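Local coordinates for protein potential RNA-dependent RNA polymerase (Human picobirnavirus, PDB 5I62) that copies RNA from an RNA template, serving both transcription and replication of the viral double-stranded RNA genome, at residues D161-C169 and R296-P305. Sequence-based numbering, arbitrary orientation.
Sequences DVYMDGRYC and RVFPIKYAIP
Tyr163 CG lies over one face of the Arg296 guanidinium, 3.8 Å above its plane and offset toward the rim. Tyr163 CD1 comes 3.1 Å from Arg296 NH2. The ring and guanidinium planes are tilted by 43°. At the guanidinium edge lies the carboxylate of Asp161, nearly coplanar with it. The salt bridge centres on Arg296 NH2, which is 2.6 Å from Asp161 OD2 and uses the syn lone pair of that oxygen. Weak bonds from NE and NH2 to OD1 complete the pairing.

Past this polar end the side-chain contacts are mostly apolar. Ile300 packs across one face of the hairpin and touches both strands. Its CD1 meets Val162 CG2 at 3.5 Å, its CG1 packs on Met164 CG, and its CG2 faces Cys169 SG. Met164, bent at chi2 and chi3, curls its CE to 3.9 Å from Ala303 CB. The ring of Pro305 rests on the turn, with its CG 3.5 Å from Arg167 O.

No direct backbone hydrogen bond joins the segments. One water links Met164 N to Arg296 O, and another donates to both Arg167 O and Ala303 O.

Segment 161-169 is a β-hairpin closed by a type II' turn at Asp165-Tyr168. Segment 296-305 leads from helix 288-296 to strand 306-309, which belongs to the same mixed sheet as the hairpin. Segment 296-305 also meets two helices: Phe298 packs on helix 271-284, and Val297 and Ile300 touch helix 208-228. The linker thus lies between the hairpin and these helices, probably in the fingers region of the polymerase.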
loop_
_atom_site.group_PDB
_atom_site.type_symbol
_atom_site.label_atom_id
_atom_site.label_comp_id
_atom_site.label_asym_id
_atom_site.label_seq_id
_atom_site.Cartn_x
_atom_site.Cartn_y
_atom_site.Cartn_z
ATOM N N ASP A 161 14.287 -20.567 -10.676
ATOM C CA ASP A 161 13.135 -20.917 -11.492
ATOM C C ASP A 161 12.035 -21.282 -10.513
ATOM O O ASP A 161 12.268 -22.108 -9.625
ATOM C CB ASP A 161 13.455 -22.089 -12.426
ATOM C CG ASP A 161 12.276 -22.490 -13.307
ATOM O OD1 ASP A 161 11.490 -21.607 -13.705
ATOM O OD2 ASP A 161 12.140 -23.696 -13.601
ATOM N N VAL A 162 10.867 -20.641 -10.623
ATOM C CA VAL A 162 9.752 -20.902 -9.716
ATOM C C VAL A 162 8.507 -21.227 -10.532
ATOM O O VAL A 162 8.299 -20.657 -11.607
ATOM C CB VAL A 162 9.497 -19.713 -8.748
ATOM C CG1 VAL A 162 10.748 -19.389 -7.912
ATOM C CG2 VAL A 162 9.039 -18.459 -9.515
ATOM N N TYR A 163 7.687 -22.150 -10.030
ATOM C CA TYR A 163 6.447 -22.499 -10.713
ATOM C C TYR A 163 5.585 -23.320 -9.775
ATOM O O TYR A 163 6.092 -23.926 -8.829
ATOM C CB TYR A 163 6.699 -23.270 -12.023
ATOM C CG TYR A 163 7.500 -24.553 -11.862
ATOM C CD1 TYR A 163 8.887 -24.541 -11.974
ATOM C CD2 TYR A 163 6.875 -25.773 -11.612
ATOM C CE1 TYR A 163 9.633 -25.709 -11.848
ATOM C CE2 TYR A 163 7.612 -26.944 -11.473
ATOM C CZ TYR A 163 8.991 -26.901 -11.594
ATOM O OH TYR A 163 9.729 -28.059 -11.465
ATOM N N MET A 164 4.275 -23.324 -10.045
ATOM C CA MET A 164 3.346 -24.168 -9.312
ATOM C C MET A 164 3.340 -25.571 -9.900
ATOM O O MET A 164 3.353 -25.751 -11.119
ATOM C CB MET A 164 1.935 -23.585 -9.336
ATOM C CG MET A 164 1.830 -22.181 -8.707
ATOM S SD MET A 164 2.264 -22.131 -6.939
ATOM C CE MET A 164 1.133 -23.331 -6.242
ATOM N N ASP A 165 3.330 -26.570 -9.022
ATOM C CA ASP A 165 3.188 -27.972 -9.412
ATOM C C ASP A 165 2.034 -28.510 -8.581
ATOM O O ASP A 165 2.229 -28.939 -7.447
ATOM C CB ASP A 165 4.463 -28.755 -9.192
ATOM C CG ASP A 165 4.351 -30.200 -9.666
ATOM O OD1 ASP A 165 3.246 -30.636 -10.054
ATOM O OD2 ASP A 165 5.369 -30.909 -9.633
ATOM N N GLY A 166 0.828 -28.471 -9.144
ATOM C CA GLY A 166 -0.346 -28.705 -8.320
ATOM C C GLY A 166 -0.413 -27.636 -7.250
ATOM O O GLY A 166 -0.228 -26.451 -7.516
ATOM N N ARG A 167 -0.615 -28.050 -6.009
ATOM C CA ARG A 167 -0.738 -27.063 -4.948
ATOM C C ARG A 167 0.610 -26.592 -4.394
ATOM O O ARG A 167 0.620 -25.737 -3.513
ATOM C CB ARG A 167 -1.611 -27.625 -3.829
ATOM C CG ARG A 167 -0.924 -28.695 -3.002
ATOM C CD ARG A 167 -1.910 -29.437 -2.111
ATOM N NE ARG A 167 -1.179 -30.228 -1.130
ATOM C CZ ARG A 167 -1.541 -30.382 0.138
ATOM N NH1 ARG A 167 -2.645 -29.798 0.591
ATOM N NH2 ARG A 167 -0.791 -31.115 0.948
ATOM N N TYR A 168 1.733 -27.094 -4.909
ATOM C CA TYR A 168 3.062 -26.761 -4.405
ATOM C C TYR A 168 3.744 -25.721 -5.279
ATOM O O TYR A 168 3.583 -25.714 -6.497
ATOM C CB TYR A 168 3.957 -28.002 -4.329
ATOM C CG TYR A 168 3.410 -29.073 -3.430
ATOM C CD1 TYR A 168 3.535 -28.971 -2.047
ATOM C CD2 TYR A 168 2.722 -30.159 -3.952
ATOM C CE1 TYR A 168 3.017 -29.949 -1.202
ATOM C CE2 TYR A 168 2.202 -31.141 -3.119
ATOM C CZ TYR A 168 2.357 -31.027 -1.747
ATOM O OH TYR A 168 1.839 -31.997 -0.922
ATOM N N CYS A 169 4.537 -24.866 -4.648
ATOM C CA CYS A 169 5.374 -23.906 -5.351
ATOM C C CYS A 169 6.790 -24.473 -5.394
ATOM O O CYS A 169 7.456 -24.560 -4.361
ATOM C CB CYS A 169 5.339 -22.551 -4.654
ATOM S SG CYS A 169 6.429 -21.295 -5.385
ATOM N N ARG A 296 3.960 -19.496 -15.940
ATOM C CA ARG A 296 4.664 -20.102 -14.809
ATOM C C ARG A 296 4.693 -19.242 -13.560
ATOM O O ARG A 296 4.533 -19.764 -12.460
ATOM C CB ARG A 296 6.118 -20.413 -15.170
ATOM C CG ARG A 296 6.364 -21.702 -15.896
ATOM C CD ARG A 296 7.756 -21.650 -16.519
ATOM N NE ARG A 296 8.780 -22.300 -15.713
ATOM C CZ ARG A 296 8.904 -23.618 -15.607
ATOM N NH1 ARG A 296 8.055 -24.422 -16.245
ATOM N NH2 ARG A 296 9.867 -24.135 -14.872
ATOM N N VAL A 297 4.963 -17.951 -13.703
ATOM C CA VAL A 297 5.228 -17.071 -12.565
ATOM C C VAL A 297 3.993 -16.279 -12.162
ATOM O O VAL A 297 3.653 -16.195 -10.981
ATOM C CB VAL A 297 6.400 -16.117 -12.892
ATOM C CG1 VAL A 297 6.648 -15.161 -11.715
ATOM C CG2 VAL A 297 7.655 -16.894 -13.265
ATOM N N PHE A 298 3.348 -15.631 -13.133
ATOM C CA PHE A 298 2.140 -14.847 -12.852
ATOM C C PHE A 298 1.158 -15.515 -11.888
ATOM O O PHE A 298 0.637 -14.821 -11.007
ATOM C CB PHE A 298 1.426 -14.502 -14.168
ATOM C CG PHE A 298 0.124 -13.785 -13.956
ATOM C CD1 PHE A 298 0.109 -12.414 -13.744
ATOM C CD2 PHE A 298 -1.077 -14.482 -13.910
ATOM C CE1 PHE A 298 -1.081 -11.747 -13.510
ATOM C CE2 PHE A 298 -2.269 -13.810 -13.675
ATOM C CZ PHE A 298 -2.259 -12.443 -13.475
ATOM N N PRO A 299 0.843 -16.805 -11.996
ATOM C CA PRO A 299 -0.192 -17.360 -11.103
ATOM C C PRO A 299 0.253 -17.552 -9.663
ATOM O O PRO A 299 -0.614 -17.792 -8.819
ATOM C CB PRO A 299 -0.546 -18.716 -11.735
ATOM C CG PRO A 299 0.501 -18.999 -12.724
ATOM C CD PRO A 299 1.159 -17.721 -13.109
ATOM N N ILE A 300 1.556 -17.482 -9.353
ATOM C CA ILE A 300 2.026 -17.917 -8.030
ATOM C C ILE A 300 1.450 -17.049 -6.922
ATOM O O ILE A 300 1.105 -17.544 -5.842
ATOM C CB ILE A 300 3.570 -17.934 -7.988
ATOM C CG1 ILE A 300 4.104 -19.046 -8.888
ATOM C CG2 ILE A 300 4.099 -18.065 -6.556
ATOM C CD1 ILE A 300 5.584 -18.916 -9.150
ATOM N N LYS A 301 1.339 -15.739 -7.159
ATOM C CA LYS A 301 0.861 -14.858 -6.101
ATOM C C LYS A 301 -0.582 -15.167 -5.707
ATOM O O LYS A 301 -1.015 -14.754 -4.624
ATOM C CB LYS A 301 1.004 -13.396 -6.528
ATOM C CG LYS A 301 0.053 -13.012 -7.699
ATOM C CD LYS A 301 0.210 -11.552 -8.143
ATOM C CE LYS A 301 1.356 -11.373 -9.140
ATOM N NZ LYS A 301 1.008 -11.873 -10.510
ATOM N N TYR A 302 -1.328 -15.886 -6.557
ATOM C CA TYR A 302 -2.710 -16.271 -6.287
ATOM C C TYR A 302 -2.853 -17.711 -5.805
ATOM O O TYR A 302 -3.978 -18.165 -5.565
ATOM C CB TYR A 302 -3.562 -16.065 -7.547
ATOM C CG TYR A 302 -3.462 -14.647 -8.075
ATOM C CD1 TYR A 302 -3.971 -13.590 -7.340
ATOM C CD2 TYR A 302 -2.828 -14.365 -9.290
ATOM C CE1 TYR A 302 -3.867 -12.275 -7.795
ATOM C CE2 TYR A 302 -2.726 -13.045 -9.756
ATOM C CZ TYR A 302 -3.250 -12.012 -8.990
ATOM O OH TYR A 302 -3.184 -10.695 -9.406
ATOM N N ALA A 303 -1.747 -18.447 -5.674
ATOM C CA ALA A 303 -1.817 -19.854 -5.294
ATOM C C ALA A 303 -0.720 -20.303 -4.332
ATOM O O ALA A 303 -0.733 -21.467 -3.926
ATOM C CB ALA A 303 -1.777 -20.745 -6.546
ATOM N N ILE A 304 0.219 -19.436 -3.965
ATOM C CA ILE A 304 1.388 -19.875 -3.180
ATOM C C ILE A 304 0.935 -20.371 -1.813
ATOM O O ILE A 304 0.001 -19.789 -1.224
ATOM C CB ILE A 304 2.414 -18.729 -3.051
ATOM C CG1 ILE A 304 3.759 -19.231 -2.480
ATOM C CG2 ILE A 304 1.845 -17.566 -2.221
ATOM C CD1 ILE A 304 4.860 -18.193 -2.562
ATOM N N PRO A 305 1.497 -21.467 -1.282
ATOM C CA PRO A 305 1.123 -21.899 0.069
ATOM C C PRO A 305 1.477 -20.827 1.088
ATOM O O PRO A 305 2.286 -19.936 0.827
ATOM C CB PRO A 305 1.953 -23.180 0.283
ATOM C CG PRO A 305 2.248 -23.675 -1.133
ATOM C CD PRO A 305 2.442 -22.413 -1.923
HETATM O O HOH W 1 3.113 -21.828 -12.143
HETATM O O HOH W 2 -1.575 -24.023 -3.119
#